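Local coordinates for uncharacterized protein (Pseudomonas aeruginosa PAO1, PDB 4R1D), which is a calcium-binding alpha/beta hydrolase, probably a lipase of the type VI secretion system, and forms a complex with an inhibitor protein, at residues Thr60-Lys65 and Tyr209-Ser214; Lys68-Arg73 and Glu112-Gly117; Pro176-Glu181 and Lys524-Thr529; Ser425-His430 and Ala511-Ser516. All coordinates share one frame; numbering follows the deposited sequence.

Contact 1: residues Thr60-Lys65 and Tyr209-Ser214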
# COMPACT_ATOMS: atom_id res chain seq x y z
N THR A 60 2.71 2.12 5.65
CA THR A 60 1.77 3.15 6.07
C THR A 60 0.37 2.57 6.20
O THR A 60 -0.09 1.85 5.32
CB THR A 60 1.76 4.34 5.07
OG1 THR A 60 3.08 4.91 4.97
CG2 THR A 60 0.75 5.44 5.48
N ASN A 61 -0.30 2.89 7.30
CA ASN A 61 -1.69 2.49 7.52
C ASN A 61 -2.62 3.11 6.50
O ASN A 61 -2.45 4.28 6.15
CB ASN A 61 -2.14 2.92 8.91
CG ASN A 61 -1.27 2.34 10.01
OD1 ASN A 61 -0.88 1.17 9.95
ND2 ASN A 61 -0.98 3.15 11.03
N LEU A 62 -3.64 2.37 6.05
CA LEU A 62 -4.58 2.87 5.05
C LEU A 62 -6.01 2.60 5.48
O LEU A 62 -6.30 1.60 6.14
CB LEU A 62 -4.37 2.18 3.70
CG LEU A 62 -2.95 2.18 3.15
CD1 LEU A 62 -2.89 1.31 1.90
CD2 LEU A 62 -2.48 3.61 2.85
N ARG A 63 -6.89 3.49 5.06
CA ARG A 63 -8.31 3.29 5.24
C ARG A 63 -9.00 3.53 3.92
O ARG A 63 -8.46 4.20 3.04
CB ARG A 63 -8.84 4.26 6.31
CG ARG A 63 -8.70 5.72 5.91
CD ARG A 63 -9.06 6.63 7.08
NE ARG A 63 -8.96 8.04 6.70
CZ ARG A 63 -8.66 9.02 7.54
NH1 ARG A 63 -8.40 8.75 8.82
NH2 ARG A 63 -8.60 10.27 7.11
N ASN A 64 -10.21 2.99 3.77
CA ASN A 64 -10.98 3.22 2.55
C ASN A 64 -11.30 4.71 2.44
O ASN A 64 -11.74 5.33 3.40
CB ASN A 64 -12.25 2.36 2.54
CG ASN A 64 -13.11 2.58 1.30
OD1 ASN A 64 -13.86 3.55 1.21
ND2 ASN A 64 -13.03 1.64 0.33
N LYS A 65 -11.06 5.30 1.28
CA LYS A 65 -11.17 6.74 1.10
C LYS A 65 -12.61 7.24 1.24
O LYS A 65 -12.84 8.35 1.75
CB LYS A 65 -10.59 7.15 -0.27
CG LYS A 65 -10.47 8.64 -0.48
CD LYS A 65 -10.13 8.97 -1.94
CE LYS A 65 -8.89 8.25 -2.40
NZ LYS A 65 -8.34 8.79 -3.69
N TYR A 209 2.48 7.50 3.37
CA TYR A 209 1.97 7.68 2.02
C TYR A 209 1.25 6.44 1.50
O TYR A 209 1.42 5.34 2.02
CB TYR A 209 3.09 8.09 1.06
CG TYR A 209 4.16 7.02 0.91
CD1 TYR A 209 5.28 7.01 1.73
CD2 TYR A 209 4.06 6.05 -0.07
CE1 TYR A 209 6.25 6.04 1.60
CE2 TYR A 209 5.03 5.07 -0.21
CZ TYR A 209 6.12 5.07 0.62
OH TYR A 209 7.09 4.09 0.47
N ASN A 210 0.42 6.64 0.49
CA ASN A 210 -0.35 5.57 -0.10
C ASN A 210 0.57 4.73 -0.97
O ASN A 210 0.82 5.06 -2.12
CB ASN A 210 -1.50 6.17 -0.91
CG ASN A 210 -2.26 5.14 -1.72
OD1 ASN A 210 -2.01 3.93 -1.62
ND2 ASN A 210 -3.23 5.61 -2.51
N TRP A 211 1.10 3.66 -0.39
CA TRP A 211 2.11 2.83 -1.05
C TRP A 211 1.56 2.00 -2.22
O TRP A 211 2.32 1.44 -3.00
CB TRP A 211 2.84 1.94 -0.02
CG TRP A 211 1.91 1.16 0.85
CD1 TRP A 211 1.44 1.51 2.10
CD2 TRP A 211 1.30 -0.10 0.54
NE1 TRP A 211 0.59 0.54 2.57
CE2 TRP A 211 0.49 -0.46 1.63
CE3 TRP A 211 1.39 -0.96 -0.56
CZ2 TRP A 211 -0.25 -1.64 1.66
CZ3 TRP A 211 0.64 -2.15 -0.53
CH2 TRP A 211 -0.16 -2.47 0.57
N LEU A 212 0.24 1.92 -2.35
CA LEU A 212 -0.35 1.21 -3.49
C LEU A 212 -0.24 2.01 -4.79
O LEU A 212 -0.17 1.44 -5.89
CB LEU A 212 -1.82 0.89 -3.21
CG LEU A 212 -2.01 -0.22 -2.18
CD1 LEU A 212 -3.43 -0.18 -1.65
CD2 LEU A 212 -1.72 -1.58 -2.85
N GLN A 213 -0.26 3.33 -4.68
CA GLN A 213 -0.21 4.15 -5.87
C GLN A 213 1.24 4.29 -6.32
O GLN A 213 2.16 3.92 -5.58
CB GLN A 213 -0.78 5.54 -5.58
CG GLN A 213 0.19 6.44 -4.83
CD GLN A 213 -0.46 7.72 -4.36
OE1 GLN A 213 -1.59 8.04 -4.77
NE2 GLN A 213 0.24 8.46 -3.50
N SER A 214 1.44 4.82 -7.52
CA SER A 214 2.80 5.06 -8.01
C SER A 214 3.58 5.93 -7.05
O SER A 214 3.06 6.91 -6.52
CB SER A 214 2.80 5.74 -9.38
OG SER A 214 4.13 5.89 -9.84

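Contact 2: residues Lys68-Arg73 and Glu112-Gly117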
# COMPACT_ATOMS: atom_id res chain seq x y z
N LYS A 68 -13.95 5.23 5.18
CA LYS A 68 -13.04 5.50 6.29
C LYS A 68 -12.69 4.30 7.18
O LYS A 68 -12.00 4.46 8.20
CB LYS A 68 -13.53 6.69 7.14
CG LYS A 68 -13.96 7.91 6.34
CD LYS A 68 -12.82 8.42 5.43
CE LYS A 68 -13.22 9.69 4.70
NZ LYS A 68 -12.13 10.13 3.79
N SER A 69 -13.14 3.10 6.81
CA SER A 69 -12.82 1.92 7.62
C SER A 69 -11.39 1.48 7.34
O SER A 69 -10.84 1.77 6.26
CB SER A 69 -13.81 0.77 7.37
OG SER A 69 -13.64 -0.25 8.35
N GLU A 70 -10.78 0.81 8.31
CA GLU A 70 -9.38 0.39 8.19
C GLU A 70 -9.22 -0.77 7.21
O GLU A 70 -9.90 -1.78 7.35
CB GLU A 70 -8.85 -0.03 9.57
CG GLU A 70 -8.81 1.07 10.62
CD GLU A 70 -10.16 1.36 11.27
OE1 GLU A 70 -11.13 0.63 10.98
OE2 GLU A 70 -10.24 2.31 12.08
N VAL A 71 -8.32 -0.64 6.24
CA VAL A 71 -8.06 -1.72 5.29
C VAL A 71 -6.60 -2.20 5.33
O VAL A 71 -6.26 -3.19 4.71
CB VAL A 71 -8.40 -1.32 3.84
CG1 VAL A 71 -9.90 -1.04 3.70
CG2 VAL A 71 -7.59 -0.10 3.45
N TRP A 72 -5.74 -1.47 6.04
CA TRP A 72 -4.33 -1.86 6.12
C TRP A 72 -3.73 -1.31 7.40
O TRP A 72 -3.69 -0.10 7.60
CB TRP A 72 -3.52 -1.32 4.94
CG TRP A 72 -2.14 -1.91 4.91
CD1 TRP A 72 -0.95 -1.29 5.20
CD2 TRP A 72 -1.81 -3.27 4.60
NE1 TRP A 72 0.10 -2.18 5.08
CE2 TRP A 72 -0.41 -3.41 4.71
CE3 TRP A 72 -2.57 -4.39 4.24
CZ2 TRP A 72 0.24 -4.62 4.46
CZ3 TRP A 72 -1.92 -5.58 3.99
CH2 TRP A 72 -0.53 -5.69 4.10
N ARG A 73 -3.29 -2.21 8.27
CA ARG A 73 -2.67 -1.84 9.53
C ARG A 73 -1.73 -2.94 10.01
O ARG A 73 -2.07 -3.78 10.86
CB ARG A 73 -3.71 -1.49 10.59
CG ARG A 73 -3.18 -0.50 11.61
CD ARG A 73 -4.26 -0.03 12.55
NE ARG A 73 -5.02 1.12 12.06
CZ ARG A 73 -5.74 1.89 12.87
NH1 ARG A 73 -5.75 1.62 14.17
NH2 ARG A 73 -6.41 2.94 12.40
N GLU A 112 -6.65 5.81 1.36
CA GLU A 112 -5.89 6.99 1.77
C GLU A 112 -5.14 6.72 3.07
O GLU A 112 -5.49 5.82 3.83
CB GLU A 112 -6.80 8.21 1.94
CG GLU A 112 -7.83 8.03 3.05
CD GLU A 112 -8.76 9.23 3.23
OE1 GLU A 112 -8.77 10.13 2.36
OE2 GLU A 112 -9.48 9.26 4.25
N VAL A 113 -4.09 7.49 3.32
CA VAL A 113 -3.36 7.38 4.57
C VAL A 113 -4.28 7.49 5.78
O VAL A 113 -5.17 8.34 5.82
CB VAL A 113 -2.29 8.46 4.68
CG1 VAL A 113 -1.64 8.44 6.06
CG2 VAL A 113 -1.26 8.28 3.57
N ASP A 114 -4.06 6.61 6.76
CA ASP A 114 -4.80 6.61 8.02
C ASP A 114 -3.82 6.95 9.14
O ASP A 114 -2.92 6.17 9.43
CB ASP A 114 -5.42 5.22 8.28
CG ASP A 114 -6.18 5.13 9.60
OD1 ASP A 114 -6.30 6.16 10.31
OD2 ASP A 114 -6.68 4.03 9.93
N ASP A 115 -4.00 8.11 9.75
CA ASP A 115 -3.08 8.57 10.79
C ASP A 115 -3.51 8.19 12.20
O ASP A 115 -2.93 8.68 13.18
CB ASP A 115 -2.85 10.09 10.69
CG ASP A 115 -4.08 10.90 11.04
OD1 ASP A 115 -5.17 10.31 11.25
OD2 ASP A 115 -3.95 12.15 11.12
N GLN A 116 -4.50 7.31 12.31
CA GLN A 116 -5.06 6.96 13.61
C GLN A 116 -4.55 5.63 14.17
O GLN A 116 -5.19 5.02 15.03
CB GLN A 116 -6.60 6.97 13.53
CG GLN A 116 -7.14 8.33 13.12
CD GLN A 116 -6.93 9.37 14.21
OE1 GLN A 116 -6.42 10.47 13.96
NE2 GLN A 116 -7.32 9.03 15.43
N GLY A 117 -3.38 5.20 13.72
CA GLY A 117 -2.75 4.02 14.27
C GLY A 117 -2.19 4.25 15.66
O GLY A 117 -2.13 5.39 16.15
O HOH W 1 -8.98 4.62 11.71
O HOH W 2 -5.51 1.65 9.28
O HOH W 3 -7.59 3.31 15.38

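Contact 3: residues Pro176-Glu181 and Lys524-Thr529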
# COMPACT_ATOMS: atom_id res chain seq x y z
N PRO A 176 33.78 7.05 9.83
CA PRO A 176 32.75 6.44 8.98
C PRO A 176 33.12 5.05 8.46
O PRO A 176 32.25 4.20 8.33
CB PRO A 176 32.61 7.44 7.83
CG PRO A 176 33.01 8.76 8.43
CD PRO A 176 34.07 8.44 9.45
N GLY A 177 34.41 4.81 8.21
CA GLY A 177 34.84 3.51 7.73
C GLY A 177 34.54 2.39 8.72
O GLY A 177 34.24 1.26 8.33
N ASP A 178 34.64 2.72 10.00
CA ASP A 178 34.37 1.77 11.06
C ASP A 178 32.91 1.31 10.96
O ASP A 178 32.56 0.21 11.41
CB ASP A 178 34.58 2.43 12.42
CG ASP A 178 36.05 2.59 12.79
OD1 ASP A 178 36.92 2.35 11.93
OD2 ASP A 178 36.33 2.97 13.95
N GLN A 179 32.07 2.17 10.39
CA GLN A 179 30.62 1.94 10.29
C GLN A 179 30.24 1.34 8.92
O GLN A 179 29.06 1.22 8.58
CB GLN A 179 29.85 3.25 10.47
CG GLN A 179 30.07 3.95 11.80
CD GLN A 179 29.31 3.30 12.95
OE1 GLN A 179 28.29 2.64 12.74
NE2 GLN A 179 29.81 3.48 14.17
N GLY A 180 31.25 0.99 8.14
CA GLY A 180 31.01 0.37 6.84
C GLY A 180 30.91 1.35 5.67
O GLY A 180 30.49 0.96 4.59
N GLU A 181 31.31 2.60 5.87
CA GLU A 181 31.26 3.60 4.79
C GLU A 181 32.24 3.21 3.68
O GLU A 181 33.39 2.91 3.96
CB GLU A 181 31.57 5.00 5.31
CG GLU A 181 30.91 6.14 4.50
CD GLU A 181 31.49 6.28 3.11
OE1 GLU A 181 32.73 6.40 3.01
OE2 GLU A 181 30.71 6.27 2.13
N LYS A 524 32.74 -3.66 5.69
CA LYS A 524 33.93 -3.65 6.54
C LYS A 524 33.72 -2.76 7.75
O LYS A 524 32.71 -2.07 7.86
CB LYS A 524 35.14 -3.15 5.76
CG LYS A 524 35.48 -3.96 4.51
CD LYS A 524 35.89 -5.38 4.86
CE LYS A 524 36.18 -6.20 3.60
NZ LYS A 524 36.55 -7.62 3.91
N GLY A 525 34.70 -2.74 8.66
CA GLY A 525 34.67 -1.82 9.79
C GLY A 525 34.44 -2.47 11.14
O GLY A 525 33.64 -3.40 11.28
N GLN A 526 35.14 -1.97 12.15
CA GLN A 526 35.10 -2.60 13.46
C GLN A 526 33.76 -2.44 14.19
O GLN A 526 33.47 -3.19 15.13
CB GLN A 526 36.28 -2.13 14.33
CG GLN A 526 36.25 -0.66 14.73
CD GLN A 526 37.46 -0.27 15.56
OE1 GLN A 526 38.36 -1.09 15.79
NE2 GLN A 526 37.50 0.97 16.02
N ALA A 527 32.95 -1.49 13.75
CA ALA A 527 31.61 -1.31 14.32
C ALA A 527 30.55 -1.97 13.45
O ALA A 527 29.35 -1.74 13.63
CB ALA A 527 31.30 0.17 14.48
N ASN A 528 31.00 -2.82 12.53
CA ASN A 528 30.12 -3.44 11.54
C ASN A 528 30.31 -4.96 11.52
O ASN A 528 30.22 -5.58 10.47
CB ASN A 528 30.47 -2.84 10.17
CG ASN A 528 29.46 -3.18 9.08
OD1 ASN A 528 28.33 -3.58 9.34
ND2 ASN A 528 29.87 -2.98 7.84
N THR A 529 30.56 -5.55 12.69
CA THR A 529 30.84 -6.98 12.77
C THR A 529 29.62 -7.86 13.05
O THR A 529 29.69 -9.07 12.88
CB THR A 529 31.90 -7.31 13.84
OG1 THR A 529 31.36 -7.05 15.15
CG2 THR A 529 33.14 -6.48 13.62
O HOH W 4 37.57 -0.43 11.26
O HOH W 5 32.08 -1.38 4.01

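Contact 4: residues Ser425-His430 and Ala511-Ser516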
# COMPACT_ATOMS: atom_id res chain seq x y z
N SER A 425 22.23 15.50 -4.40
CA SER A 425 23.68 15.68 -4.27
C SER A 425 24.21 15.51 -2.85
O SER A 425 25.42 15.35 -2.64
CB SER A 425 24.09 17.05 -4.84
OG SER A 425 23.49 18.10 -4.10
N GLU A 426 23.33 15.57 -1.86
CA GLU A 426 23.75 15.33 -0.48
C GLU A 426 23.03 14.09 0.07
O GLU A 426 22.19 14.19 0.96
CB GLU A 426 23.46 16.56 0.39
CG GLU A 426 23.98 17.87 -0.22
CD GLU A 426 25.51 17.93 -0.29
OE1 GLU A 426 26.17 17.18 0.46
OE2 GLU A 426 26.04 18.73 -1.08
N THR A 427 23.37 12.94 -0.49
CA THR A 427 22.70 11.70 -0.15
C THR A 427 23.61 10.82 0.70
O THR A 427 24.76 10.54 0.33
CB THR A 427 22.28 10.92 -1.41
OG1 THR A 427 21.22 11.63 -2.08
CG2 THR A 427 21.77 9.55 -1.04
N TYR A 428 23.09 10.40 1.85
CA TYR A 428 23.80 9.49 2.75
C TYR A 428 22.98 8.21 2.85
O TYR A 428 21.89 8.19 3.43
CB TYR A 428 23.96 10.14 4.14
CG TYR A 428 24.85 11.36 4.10
CD1 TYR A 428 24.41 12.56 3.54
CD2 TYR A 428 26.14 11.30 4.61
CE1 TYR A 428 25.26 13.68 3.49
CE2 TYR A 428 26.98 12.40 4.57
CZ TYR A 428 26.55 13.57 4.01
OH TYR A 428 27.42 14.64 4.00
N ALA A 429 23.49 7.14 2.25
CA ALA A 429 22.72 5.91 2.15
C ALA A 429 23.32 4.81 3.02
O ALA A 429 24.53 4.74 3.17
CB ALA A 429 22.68 5.47 0.69
N HIS A 430 22.47 3.95 3.59
CA HIS A 430 22.96 2.74 4.24
C HIS A 430 22.09 1.56 3.82
O HIS A 430 20.92 1.72 3.46
CB HIS A 430 23.02 2.89 5.78
CG HIS A 430 21.67 3.10 6.41
ND1 HIS A 430 21.13 4.36 6.60
CD2 HIS A 430 20.76 2.22 6.87
CE1 HIS A 430 19.93 4.23 7.15
NE2 HIS A 430 19.68 2.94 7.32
N ALA A 511 26.39 4.64 -8.16
CA ALA A 511 26.02 5.85 -8.88
C ALA A 511 26.73 7.08 -8.33
O ALA A 511 26.53 8.19 -8.82
CB ALA A 511 24.50 6.04 -8.86
N GLY A 512 27.54 6.88 -7.30
CA GLY A 512 28.39 7.93 -6.78
C GLY A 512 27.79 8.83 -5.71
O GLY A 512 28.13 10.01 -5.65
N VAL A 513 26.90 8.30 -4.87
CA VAL A 513 26.34 9.11 -3.78
C VAL A 513 27.44 9.53 -2.82
O VAL A 513 28.52 8.91 -2.76
CB VAL A 513 25.20 8.40 -3.01
CG1 VAL A 513 23.95 8.29 -3.88
CG2 VAL A 513 25.64 7.03 -2.52
N LYS A 514 27.19 10.60 -2.07
CA LYS A 514 28.21 11.19 -1.21
C LYS A 514 28.71 10.22 -0.14
O LYS A 514 29.91 10.14 0.13
CB LYS A 514 27.70 12.48 -0.58
CG LYS A 514 28.69 13.12 0.39
CD LYS A 514 28.29 14.56 0.71
CE LYS A 514 28.89 15.56 -0.28
NZ LYS A 514 28.80 16.99 0.20
N ALA A 515 27.79 9.50 0.49
CA ALA A 515 28.16 8.51 1.50
C ALA A 515 27.30 7.26 1.38
O ALA A 515 26.09 7.35 1.13
CB ALA A 515 28.06 9.11 2.91
N SER A 516 27.91 6.10 1.55
CA SER A 516 27.21 4.82 1.45
C SER A 516 27.77 3.85 2.49
O SER A 516 28.97 3.54 2.50
CB SER A 516 27.33 4.24 0.03
OG SER A 516 26.69 2.98 -0.09
O HOH W 6 28.56 20.14 -0.51
O HOH W 7 25.03 12.28 -3.13

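Contact 1: residues Thr60-Lys65 and Tyr209-Ser214
Thr-60 and Trp-211 are joined by a hydrogen bond: the indole NE1 donates to Thr-60 O at 3.1 Å, and the oxygen lies at the ring edge, in the indole plane. Trp-211 CG stands between its backbone N and carbonyl carbon (chi1 52°), which turns the indole toward this oxygen. The donor sits in the carbonyl plane, on a lone pair, although the N-H is bent to 141°. The Thr-60 side chain supplies a second link, its OG1 accepting from Tyr-209 N at 3.1 Å with a straighter angle of 161°. Both the indole N-H and the Tyr-209 amide are thus satisfied within a buried interface. Leu-62 crosses the indole obliquely, its CD1 3.6 Å from NE1 of Trp-211 and 3.9 Å from the CD1 methyl of Leu-212. Leu-212 CG in turn lies over one indole face, near its rim. Asn-210 opens an Asx turn, its OD1 taking the amide N of Leu-212 at 3.1 Å from above the carbonyl plane, while its ND2 donates to Ala-108 O. The hydroxyl of Tyr-209 is engaged by Pro-55 O. The beta turn from Asn-210 to Gln-213 leads from strand 201-206 into helix 215-238, which Ser-214 N-caps. Leu-62, on the central strand of the small antiparallel sheet, also touches strand 70-72, and strand 111-113 packs on Asn-210 and Leu-212 through Val-111.

Contact 2: residues Lys68-Arg73 and Glu112-Gly117
Residues 68-73 and 112-117 run with their end-to-end directions 57° apart and come nearest at Arg-73 and Gly-117, whose CA atoms are 7.5 Å from each other, so side chains and water span the gap. Arg-73 makes the central link. Its NH2 donates to Asp-114 OD2 at 2.7 Å in a salt bridge; the oxygen lies in the guanidinium plane, but the nitrogen approaches from above the carboxylate plane, and the two planes are 53° apart. A bend at chi3 (-87°) turns the guanidinium so that its edge faces Asp-114 and one face lies under Gly-117 CA, 3.8 Å above its centre. Water 2 accepts from NE at 2.9 Å and water 3 from NH1, the latter donating onward to Gln-116 O; both waters lie at the guanidinium edge. Water 1 bridges Glu-70 OE2 and Asp-114 OD2, carboxylate oxygens 4.5 Å apart whose like charges are probably eased by Arg-73 and by Arg-177 of the partner chain, which forms a salt bridge with Glu-70. Asp-114 OD1 takes the amide N of Gln-116, closing an Asx turn. Farther along, Lys-68 NZ forms a salt bridge with Glu-112 OE2 at 2.8 Å, again from above the carboxylate plane; that oxygen also pairs with Arg-63. The ends of the two outer strands of a three-stranded antiparallel sheet, and the residues just after them, are linked across strand 62-64 by a salt-bridge network of Glu-70, Arg-73 and Asp-114, its Glu-70 to Arg-73 pair long, beside a classic beta bulge in which Val-71 and Trp-72 both face Leu-62.

Contact 3: residues Pro176-Glu181 and Lys524-Thr529
The carboxylate of Asp-178 and the amide of Gln-526 are turned 59° against each other, on side chains that lie side by side and point the same way. Gln-526 CG stands between backbone N and carbonyl carbon (chi1 67°) and the chain then runs extended, which carries the amide along Asp-178. Gln-526 NE2 makes a weak hydrogen bond to OD2 of Asp-178, 3.1 Å long and bent to 132°, while Gln-526 CG packs beside the same carboxylate. Water 4 donates to the other carboxylate oxygen, Asp-178 OD1, and accepts from the backbone N of Gln-526. The amide of Asn-528 has several partners: Lys-524 O lies in its plane, 3.0 Å from ND2, which stands above the carbonyl plane; Arg-518 O is a further acceptor for this nitrogen, while OD1 accepts from Gly-520 N and Arg-543. The amide of Gln-179 meets the methyl CB of Ala-527 through NE2 at 3.6 Å and donates to Ser-174 OG.

The backbones come close because glycines stand on both sides. Asp-178 O accepts from Ala-527 N at 2.9 Å, and the CA atoms of Asp-178 and Gly-525 are 3.8 Å apart. Gly-180 CA makes a CA-H...O contact with Lys-524 O at 3.1 Å. Water 5 links Gly-180 O to Lys-524 N.

The 3-10 segment 176-179 and the beta turn from Gly-525 to Asn-528 thus join two loops beside the edge strand 515-519. Gly-180 bonds through its backbone to Arg-518 of that strand, Gln-179 touches Phe-517, and helix 542-556 receives Pro-176 on Tyr-550 and Gln-179 on Trp-546.

Contact 4: residues Ser425-His430 and Ala511-Ser516
Lys-514 sends CG anti to its own backbone N (chi1 177°) and then bends at chi3 (-88°), which carries its ammonium group to Glu-426, itself bent at chi2. The two strands lie at one edge of the central parallel beta-sheet of the alpha/beta hydrolase fold, strand 427-432 pairing with the outermost strand 515-519. Ala-515 is gripped on both its backbone polar atoms: its N donates to Thr-427 O at 3.2 Å, and its O accepts from Ala-429 N at 2.8 Å with a nearly straight N-H...O angle of 177°. This alternation of donor and acceptor on one residue between two residues of the neighbouring strand is the parallel pattern. A CA-H...O contact from Ser-516 to Ala-429 O continues it.

On the face bearing Tyr-428 and Ala-515, the ring carbon CD2 of Tyr-428 meets the Ala-515 methyl at 3.4 Å, a snug fit. The Lys-514 chain runs alongside the ring, pointing the same way, with CD near the phenol oxygen. Helix 542-556 packs on this tyrosine through Lys-554 and Ile-555. Where strand 427-432 starts, Thr-427 CG2 touches CG1 of Val-513, still ahead of strand 515-519, at 3.8 Å, and water 7 accepts from both Thr-427 N and Lys-514 N. Val-513 follows a Schellman motif at Gly-512, which ends the preceding helix. At the partly exposed end, Lys-514 NZ forms its salt bridge with Glu-426 OE1 at 2.6 Å, the oxygen offering its syn lone pair.

In the fold
Contacts 1 and 2 lie on the opposite side of the chain's centre from contacts 3 and 4. The first two share the small antiparallel sheet: contact 1 is buried and joins its central strand to the loop before helix 215-238, whereas contact 2 links the outer strands with charges and water close to the partner chain. Between them Asn-64 N probably hydrogen-bonds Ser-69 O. Contact 4 is buried at one edge of the large parallel sheet and rests on regular strand bonding. Contact 3, more exposed, joins loops through glycines, a few hydrogen bonds and water; Glu-181 OE2 probably accepts a hydrogen bond from Ser-516 N (2.9 Å), connecting it to contact 4.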